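Local coordinates for protein SAM dependent methyltransferase (Agrobacterium tumefaciens, PDB 2IGT) that binds S-adenosylmethionine and probably transfers its methyl group to an acceptor substrate, as a Rossmann-like methyltransferase, at residues A[24-35]-A[288-299]; A[134-143]-A[267-275]. All coordinates share one frame; numbering follows the deposited sequence.

Interaction 1 (A[24-35]-A[288-299]); sequences RTGELPAEHVPV and RETMRGAGGVVA
A30 to H32 pair with V297 to A299 as parallel beta strands; strand 30-39 is the edge strand, within this chain, of the eight-stranded sheet of the Rossmann-like methyltransferase fold. A30 N donates to G296 O, A30 O accepts from V298 N (2.9 Å), and H32 N reaches V298 O. Before the strands, residues 24-29 wrap the end of helix 280-290 and the type II turn M291 to A294. R292 lies along residues 24-28. Its CB meets R24 CB at 3.8 Å. CG and CD run past G26 O, and CD also nears R24 O at 3.5 Å. With CG anti to the backbone N (chi1 -178°) the chain starts extended, then bends at chi3. R292 NE bonds to E289 OE2 and NH2 to E289 OE1, each at 3.0 Å, a side-on salt bridge, while NH1 donates to G26 O (2.8 Å) in the guanidinium plane. L28 CD2 lies over one face of the R292 guanidinium, offset toward its rim. L28 CD1 sits over the centre of one R288 guanidinium face. The E31 carboxylate stacks on the opposite face, held by charge alone; E31 OE1 hydrogen-bonds H284. R288 NH2 donates to P29 O in the guanidinium plane. On the other face of the strand pair, V297 CG2 sits over the H32 ring, 3.9 Å from its centroid.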
# COMPACT_ATOMS: atom_id res chain seq x y z
N ARG A 24 0.72 40.65 7.06
CA ARG A 24 -0.14 41.24 8.06
C ARG A 24 0.45 42.58 8.42
O ARG A 24 1.65 42.80 8.25
CB ARG A 24 -0.20 40.33 9.29
CG ARG A 24 -0.74 38.93 9.00
CD ARG A 24 -2.24 38.95 8.86
NE ARG A 24 -2.80 37.60 8.77
CZ ARG A 24 -4.10 37.33 8.73
NH1 ARG A 24 -4.98 38.32 8.76
NH2 ARG A 24 -4.52 36.06 8.65
N THR A 25 -0.40 43.49 8.89
CA THR A 25 0.07 44.77 9.39
C THR A 25 -0.03 44.75 10.91
O THR A 25 -0.77 43.95 11.48
CB THR A 25 -0.75 45.96 8.82
OG1 THR A 25 -2.14 45.65 8.93
CG2 THR A 25 -0.39 46.21 7.36
N GLY A 26 0.71 45.65 11.55
CA GLY A 26 0.58 45.83 12.98
C GLY A 26 1.71 45.21 13.76
O GLY A 26 2.73 44.81 13.19
N GLU A 27 1.52 45.12 15.07
CA GLU A 27 2.56 44.69 15.98
C GLU A 27 2.43 43.21 16.32
O GLU A 27 1.32 42.67 16.38
CB GLU A 27 2.47 45.50 17.27
CG GLU A 27 2.61 47.01 17.08
CD GLU A 27 3.93 47.38 16.41
OE1 GLU A 27 4.99 47.05 16.98
OE2 GLU A 27 3.91 47.99 15.32
N LEU A 28 3.57 42.57 16.54
CA LEU A 28 3.61 41.20 17.01
C LEU A 28 3.01 41.15 18.41
O LEU A 28 3.15 42.11 19.18
CB LEU A 28 5.04 40.68 17.04
CG LEU A 28 5.79 40.62 15.71
CD1 LEU A 28 7.27 40.33 15.94
CD2 LEU A 28 5.19 39.58 14.80
N PRO A 29 2.33 40.05 18.74
CA PRO A 29 1.85 39.88 20.12
C PRO A 29 3.02 39.88 21.12
O PRO A 29 4.17 39.65 20.73
CB PRO A 29 1.19 38.49 20.12
CG PRO A 29 1.00 38.12 18.67
CD PRO A 29 1.98 38.91 17.86
N ALA A 30 2.71 40.10 22.39
CA ALA A 30 3.67 39.89 23.47
C ALA A 30 4.12 38.42 23.46
O ALA A 30 3.47 37.55 22.87
CB ALA A 30 3.04 40.26 24.82
N GLU A 31 5.25 38.13 24.11
CA GLU A 31 5.74 36.76 24.10
C GLU A 31 6.18 36.36 25.49
O GLU A 31 6.66 37.21 26.27
CB GLU A 31 6.88 36.63 23.08
CG GLU A 31 7.96 37.70 23.25
CD GLU A 31 9.16 37.47 22.34
OE1 GLU A 31 9.12 36.54 21.51
OE2 GLU A 31 10.14 38.24 22.45
N HIS A 32 5.95 35.09 25.82
CA HIS A 32 6.57 34.45 26.99
C HIS A 32 7.30 33.23 26.43
O HIS A 32 6.67 32.32 25.90
CB HIS A 32 5.52 33.99 28.01
CG HIS A 32 4.73 35.11 28.62
ND1 HIS A 32 3.43 34.95 29.05
CD2 HIS A 32 5.05 36.41 28.88
CE1 HIS A 32 2.98 36.09 29.56
NE2 HIS A 32 3.94 36.99 29.46
N VAL A 33 8.62 33.22 26.53
CA VAL A 33 9.42 32.18 25.87
C VAL A 33 10.82 32.20 26.52
O VAL A 33 11.33 33.27 26.79
CB VAL A 33 9.48 32.43 24.30
CG1 VAL A 33 10.24 33.75 23.95
CG2 VAL A 33 10.05 31.23 23.55
N PRO A 34 11.40 31.03 26.82
CA PRO A 34 10.84 29.67 26.79
C PRO A 34 9.89 29.49 27.95
O PRO A 34 10.11 30.06 29.03
CB PRO A 34 12.06 28.76 26.99
CG PRO A 34 13.29 29.69 26.89
CD PRO A 34 12.80 31.04 27.29
N VAL A 35 8.80 28.77 27.72
CA VAL A 35 7.95 28.31 28.82
C VAL A 35 8.02 26.77 28.82
O VAL A 35 7.76 26.10 27.80
CB VAL A 35 6.47 28.83 28.69
CG1 VAL A 35 5.58 28.21 29.77
CG2 VAL A 35 6.41 30.38 28.83
N ARG A 288 3.97 33.89 16.30
CA ARG A 288 3.98 35.31 16.57
C ARG A 288 3.68 36.10 15.29
O ARG A 288 2.84 37.02 15.30
CB ARG A 288 5.35 35.72 17.13
CG ARG A 288 5.45 35.67 18.61
CD ARG A 288 5.59 37.09 19.16
NE ARG A 288 6.97 37.57 19.09
CZ ARG A 288 7.39 38.78 19.48
NH1 ARG A 288 8.65 39.10 19.36
NH2 ARG A 288 6.57 39.68 19.98
N GLU A 289 4.37 35.75 14.20
CA GLU A 289 4.19 36.45 12.92
C GLU A 289 2.78 36.18 12.35
O GLU A 289 2.15 37.12 11.86
CB GLU A 289 5.29 36.06 11.93
CG GLU A 289 5.28 36.83 10.56
CD GLU A 289 5.54 38.34 10.68
OE1 GLU A 289 6.42 38.74 11.48
OE2 GLU A 289 4.91 39.14 9.97
N THR A 290 2.31 34.93 12.43
CA THR A 290 0.92 34.58 12.06
C THR A 290 -0.11 35.50 12.75
O THR A 290 -1.06 35.95 12.10
CB THR A 290 0.57 33.08 12.39
OG1 THR A 290 1.48 32.20 11.71
CG2 THR A 290 -0.87 32.73 11.99
N MSE A 291 0.09 35.77 14.04
CA MSE A 291 -0.84 36.58 14.84
C MSE A 291 -0.48 38.08 14.86
O MSE A 291 -0.98 38.82 15.70
CB MSE A 291 -0.91 36.05 16.28
CG MSE A 291 -1.32 34.59 16.41
SE MSE A 291 -2.99 34.15 15.41
CE MSE A 291 -4.24 35.26 16.46
N ARG A 292 0.36 38.53 13.92
CA ARG A 292 0.73 39.96 13.86
C ARG A 292 -0.52 40.83 13.81
O ARG A 292 -1.41 40.59 13.01
CB ARG A 292 1.62 40.26 12.65
CG ARG A 292 2.06 41.74 12.58
CD ARG A 292 2.98 42.08 11.41
NE ARG A 292 4.34 41.56 11.56
CZ ARG A 292 5.32 42.19 12.20
NH1 ARG A 292 5.10 43.36 12.79
NH2 ARG A 292 6.52 41.64 12.27
N GLY A 293 -0.60 41.83 14.68
CA GLY A 293 -1.74 42.75 14.69
C GLY A 293 -2.95 42.26 15.46
O GLY A 293 -3.89 43.01 15.65
N ALA A 294 -2.93 41.01 15.91
CA ALA A 294 -4.06 40.43 16.65
C ALA A 294 -4.04 40.71 18.17
O ALA A 294 -4.97 40.37 18.88
CB ALA A 294 -4.14 38.92 16.39
N GLY A 295 -2.99 41.37 18.64
CA GLY A 295 -2.79 41.56 20.08
C GLY A 295 -2.54 40.25 20.83
O GLY A 295 -2.17 39.24 20.24
N GLY A 296 -2.76 40.29 22.14
CA GLY A 296 -2.62 39.11 22.98
C GLY A 296 -1.17 38.68 23.21
O GLY A 296 -0.26 39.49 23.19
N VAL A 297 -0.98 37.39 23.46
CA VAL A 297 0.33 36.87 23.89
C VAL A 297 0.55 35.47 23.33
O VAL A 297 -0.39 34.67 23.24
CB VAL A 297 0.48 36.88 25.44
CG1 VAL A 297 -0.61 36.03 26.08
CG2 VAL A 297 1.88 36.41 25.90
N VAL A 298 1.80 35.20 22.95
CA VAL A 298 2.21 33.90 22.47
C VAL A 298 3.20 33.32 23.48
O VAL A 298 4.26 33.93 23.77
CB VAL A 298 2.85 33.96 21.03
CG1 VAL A 298 3.31 32.57 20.58
CG2 VAL A 298 1.83 34.53 20.05
N ALA A 299 2.85 32.17 24.05
CA ALA A 299 3.74 31.47 24.96
C ALA A 299 4.18 30.20 24.25
O ALA A 299 3.33 29.46 23.70
CB ALA A 299 3.01 31.13 26.30
O HOH W 1 -1.24 35.58 9.29
O HOH W 2 2.70 38.67 8.60
O HOH W 3 -0.45 42.62 18.32

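Interaction 2 (A[134-143]-A[267-275]); sequences FPEQIVHWEW and LGLVLTAYS. With SAM (S-adenosylmethionine), chain D.
The F134 and Y274 side chains slide past each other in opposite directions; their rings meet obliquely, centroids 4.7 Å apart and planes at 50°. Y274 was modelled in two conformers; the one described here has E136 OE2 at the ring edge, in its plane. Its OH donates to that oxygen at 2.9 Å, from above the carboxylate plane. The same OH accepts a bond from Q137 NE2 (3.1 Å, 154° at the hydrogen). Two side chains of the 3-10 segment 135-137 thus hold one hydroxyl. E136 gets there with CG between its backbone N and carbonyl carbon (chi1 65°) and a bend at chi2.

Further along, V270 CG1 lies over one face of H140, while Q137 CD is at the edge of that ring. T272 CG2 approaches H140 NE2 obliquely at 3.6 Å; T272 OG1 turns to D232 instead. The W143 ring has L267 O and G268 CA at its edge, and V270 CG2 meets its CZ3 at 3.7 Å. W143 NE1 bonds to E328.

Helix 138-143 and strand 268-273 run almost antiparallel. At the Y274 end, F134 CE2 touches SAM CB (3.7 Å) and Y274 CD2 touches SAM CA (3.8 Å). Both residues line the S-adenosylmethionine pocket, beside the cofactor's methionine part. A helix packed on the central sheet, with the cofactor beyond the C-terminal end of strand 268-273, is typical of the Rossmann-like methyltransferase fold.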
# COMPACT_ATOMS: atom_id res chain seq x y z
N PHE A 134 -1.23 10.41 24.31
CA PHE A 134 -0.03 11.14 24.68
C PHE A 134 -0.34 11.81 26.01
O PHE A 134 -0.84 12.94 26.04
CB PHE A 134 0.31 12.17 23.57
CG PHE A 134 0.81 11.55 22.30
CD1 PHE A 134 2.18 11.30 22.12
CD2 PHE A 134 -0.06 11.21 21.29
CE1 PHE A 134 2.66 10.74 20.94
CE2 PHE A 134 0.41 10.62 20.11
CZ PHE A 134 1.77 10.39 19.93
N PRO A 135 -0.10 11.10 27.14
CA PRO A 135 -0.65 11.59 28.41
C PRO A 135 -0.07 12.91 28.88
O PRO A 135 -0.69 13.62 29.66
CB PRO A 135 -0.31 10.48 29.42
CG PRO A 135 0.71 9.64 28.77
CD PRO A 135 0.66 9.84 27.29
N GLU A 136 1.13 13.24 28.40
CA GLU A 136 1.73 14.55 28.74
C GLU A 136 0.84 15.72 28.28
O GLU A 136 0.88 16.81 28.88
CB GLU A 136 3.14 14.69 28.12
CG GLU A 136 3.20 14.72 26.60
CD GLU A 136 3.27 13.34 25.94
OE1 GLU A 136 2.93 12.31 26.57
OE2 GLU A 136 3.68 13.26 24.76
N GLN A 137 0.05 15.49 27.22
CA GLN A 137 -0.88 16.50 26.68
C GLN A 137 -1.93 16.95 27.71
O GLN A 137 -2.67 17.91 27.46
CB GLN A 137 -1.53 15.99 25.38
CG GLN A 137 -0.53 15.89 24.19
CD GLN A 137 -0.10 17.26 23.69
OE1 GLN A 137 -0.88 18.23 23.71
NE2 GLN A 137 1.15 17.38 23.25
N ILE A 138 -1.99 16.27 28.86
CA ILE A 138 -2.89 16.68 29.94
C ILE A 138 -2.71 18.14 30.36
O ILE A 138 -3.67 18.79 30.76
CB ILE A 138 -2.78 15.77 31.19
CG1 ILE A 138 -4.01 15.98 32.11
CG2 ILE A 138 -1.43 16.00 31.92
CD1 ILE A 138 -4.13 14.99 33.28
N VAL A 139 -1.48 18.66 30.27
CA VAL A 139 -1.28 20.08 30.56
C VAL A 139 -2.14 20.97 29.61
O VAL A 139 -2.81 21.89 30.07
CB VAL A 139 0.21 20.47 30.53
CG1 VAL A 139 0.40 21.91 30.98
CG2 VAL A 139 1.02 19.51 31.43
N HIS A 140 -2.13 20.67 28.31
CA HIS A 140 -2.95 21.44 27.35
C HIS A 140 -4.44 21.12 27.55
O HIS A 140 -5.28 22.00 27.40
CB HIS A 140 -2.58 21.16 25.87
CG HIS A 140 -1.15 21.51 25.52
ND1 HIS A 140 -0.65 22.80 25.61
CD2 HIS A 140 -0.14 20.74 25.05
CE1 HIS A 140 0.62 22.80 25.24
NE2 HIS A 140 0.95 21.56 24.89
N TRP A 141 -4.77 19.87 27.89
CA TRP A 141 -6.17 19.52 28.18
C TRP A 141 -6.73 20.29 29.36
O TRP A 141 -7.91 20.66 29.36
CB TRP A 141 -6.37 18.03 28.42
CG TRP A 141 -5.85 17.16 27.35
CD1 TRP A 141 -5.67 17.48 26.03
CD2 TRP A 141 -5.45 15.79 27.50
NE1 TRP A 141 -5.15 16.38 25.36
CE2 TRP A 141 -5.00 15.34 26.23
CE3 TRP A 141 -5.41 14.91 28.58
CZ2 TRP A 141 -4.52 14.04 26.02
CZ3 TRP A 141 -4.91 13.60 28.37
CH2 TRP A 141 -4.49 13.19 27.10
N GLU A 142 -5.87 20.51 30.36
CA GLU A 142 -6.21 21.31 31.54
C GLU A 142 -6.50 22.76 31.18
O GLU A 142 -7.49 23.34 31.67
CB GLU A 142 -5.12 21.18 32.61
CG GLU A 142 -5.17 19.83 33.33
CD GLU A 142 -3.95 19.50 34.20
OE1 GLU A 142 -2.84 20.01 33.95
OE2 GLU A 142 -4.12 18.68 35.12
N TRP A 143 -5.64 23.34 30.34
CA TRP A 143 -5.84 24.69 29.80
C TRP A 143 -7.18 24.77 29.06
O TRP A 143 -7.98 25.67 29.27
CB TRP A 143 -4.66 25.14 28.91
CG TRP A 143 -4.97 26.45 28.24
CD1 TRP A 143 -4.71 27.71 28.70
CD2 TRP A 143 -5.65 26.61 26.99
NE1 TRP A 143 -5.20 28.66 27.81
CE2 TRP A 143 -5.78 28.00 26.76
CE3 TRP A 143 -6.16 25.70 26.04
CZ2 TRP A 143 -6.40 28.52 25.59
CZ3 TRP A 143 -6.78 26.22 24.88
CH2 TRP A 143 -6.90 27.61 24.68
N LEU A 267 -10.51 32.39 22.32
CA LEU A 267 -9.74 32.19 23.53
C LEU A 267 -8.36 31.59 23.31
O LEU A 267 -7.50 31.65 24.18
CB LEU A 267 -10.53 31.34 24.54
CG LEU A 267 -11.65 32.21 25.14
CD1 LEU A 267 -12.68 31.37 25.83
CD2 LEU A 267 -11.06 33.26 26.10
N GLY A 268 -8.14 30.98 22.15
CA GLY A 268 -6.81 30.47 21.94
C GLY A 268 -6.56 29.69 20.66
O GLY A 268 -7.48 29.11 20.09
N LEU A 269 -5.31 29.70 20.22
CA LEU A 269 -4.88 28.85 19.13
C LEU A 269 -3.67 28.12 19.65
O LEU A 269 -2.69 28.76 20.06
CB LEU A 269 -4.56 29.68 17.88
CG LEU A 269 -3.76 29.04 16.73
CD1 LEU A 269 -4.43 27.77 16.21
CD2 LEU A 269 -3.61 30.06 15.60
N VAL A 270 -3.73 26.78 19.65
CA VAL A 270 -2.70 25.98 20.30
C VAL A 270 -2.08 25.03 19.29
O VAL A 270 -2.79 24.24 18.66
CB VAL A 270 -3.28 25.12 21.46
CG1 VAL A 270 -2.17 24.21 22.05
CG2 VAL A 270 -3.94 26.01 22.54
N LEU A 271 -0.77 25.16 19.10
CA LEU A 271 -0.02 24.28 18.21
C LEU A 271 0.86 23.36 19.04
O LEU A 271 1.64 23.83 19.89
CB LEU A 271 0.87 25.15 17.30
CG LEU A 271 2.01 24.47 16.55
CD1 LEU A 271 1.44 23.52 15.44
CD2 LEU A 271 2.89 25.56 15.91
N THR A 272 0.79 22.06 18.75
CA THR A 272 1.70 21.07 19.34
C THR A 272 2.46 20.37 18.21
O THR A 272 1.88 20.10 17.15
CB THR A 272 0.95 20.04 20.24
OG1 THR A 272 -0.13 19.44 19.50
CG2 THR A 272 0.33 20.77 21.46
N ALA A 273 3.74 20.07 18.44
CA ALA A 273 4.58 19.46 17.41
C ALA A 273 5.55 18.43 17.98
O ALA A 273 6.34 18.74 18.89
CB ALA A 273 5.33 20.53 16.62
N TYR A 274 5.50 17.21 17.44
CA TYR A 274 6.41 16.17 17.86
C TYR A 274 7.72 16.21 17.07
O TYR A 274 8.65 15.45 17.35
CB TYR A 274 5.70 14.80 17.89
CG TYR A 274 4.81 14.74 19.12
CD1 TYR A 274 5.21 14.04 20.25
CD2 TYR A 274 3.59 15.46 19.16
CE1 TYR A 274 4.41 14.02 21.41
CE2 TYR A 274 2.79 15.45 20.31
CZ TYR A 274 3.21 14.72 21.42
OH TYR A 274 2.43 14.70 22.55
N SER A 275 7.82 17.16 16.14
CA SER A 275 9.05 17.35 15.36
C SER A 275 10.14 18.04 16.20
O SER A 275 10.51 19.19 15.92
CB SER A 275 8.75 18.20 14.11
OG SER A 275 7.86 17.54 13.24
N SAM D . 1.11 14.51 16.24
CA SAM D . 1.65 13.25 16.83
C SAM D . 2.96 12.88 16.10
O SAM D . 3.38 13.52 15.12
OXT SAM D . 3.64 11.94 16.52
CB SAM D . 0.60 12.12 16.76
CG SAM D . 0.43 11.39 15.40
SD SAM D . -0.24 12.47 14.07
CE SAM D . 0.34 14.12 14.42
C5' SAM D . -1.91 12.75 14.72
C4' SAM D . -2.99 12.40 13.72
O4' SAM D . -2.78 13.11 12.51
C3' SAM D . -3.04 10.93 13.28
O3' SAM D . -4.18 10.31 13.87
C2' SAM D . -3.12 10.93 11.75
O2' SAM D . -4.14 10.10 11.22
C1' SAM D . -3.47 12.41 11.49
N9 SAM D . -3.08 12.96 10.20
C8 SAM D . -1.91 12.75 9.48
N7 SAM D . -1.96 13.49 8.36
C5 SAM D . -3.14 14.16 8.32
C6 SAM D . -3.73 15.02 7.38
N6 SAM D . -3.09 15.36 6.27
N1 SAM D . -4.97 15.58 7.66
C2 SAM D . -5.64 15.23 8.80
N3 SAM D . -5.09 14.35 9.73
C4 SAM D . -3.86 13.82 9.47

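In the fold
From the N terminus, 24-35 comes first and 252 residues separate it from 288-299, so interaction 1 closes the longer loop. It joins the N-terminal strand 30-39 to strand 297-306. Interaction 2 lies wholly within that loop: 134-143 and then 267-275 follow in order, and the two contacts nest without crossing. It joins helix 138-150 to strand 268-273. That strand leads through helix 280-290 into strand 297-306, so their later segments are close in sequence. Both reach the eight-stranded sheet, interaction 1 at its edge and interaction 2 nearer the middle, with strand 318-328 between 297-306 and 268-273. Their centres are about 18 Å apart. They touch where the selenium of selenomethionine M291 (SE) packs on L269 CD2 at 4.1 Å.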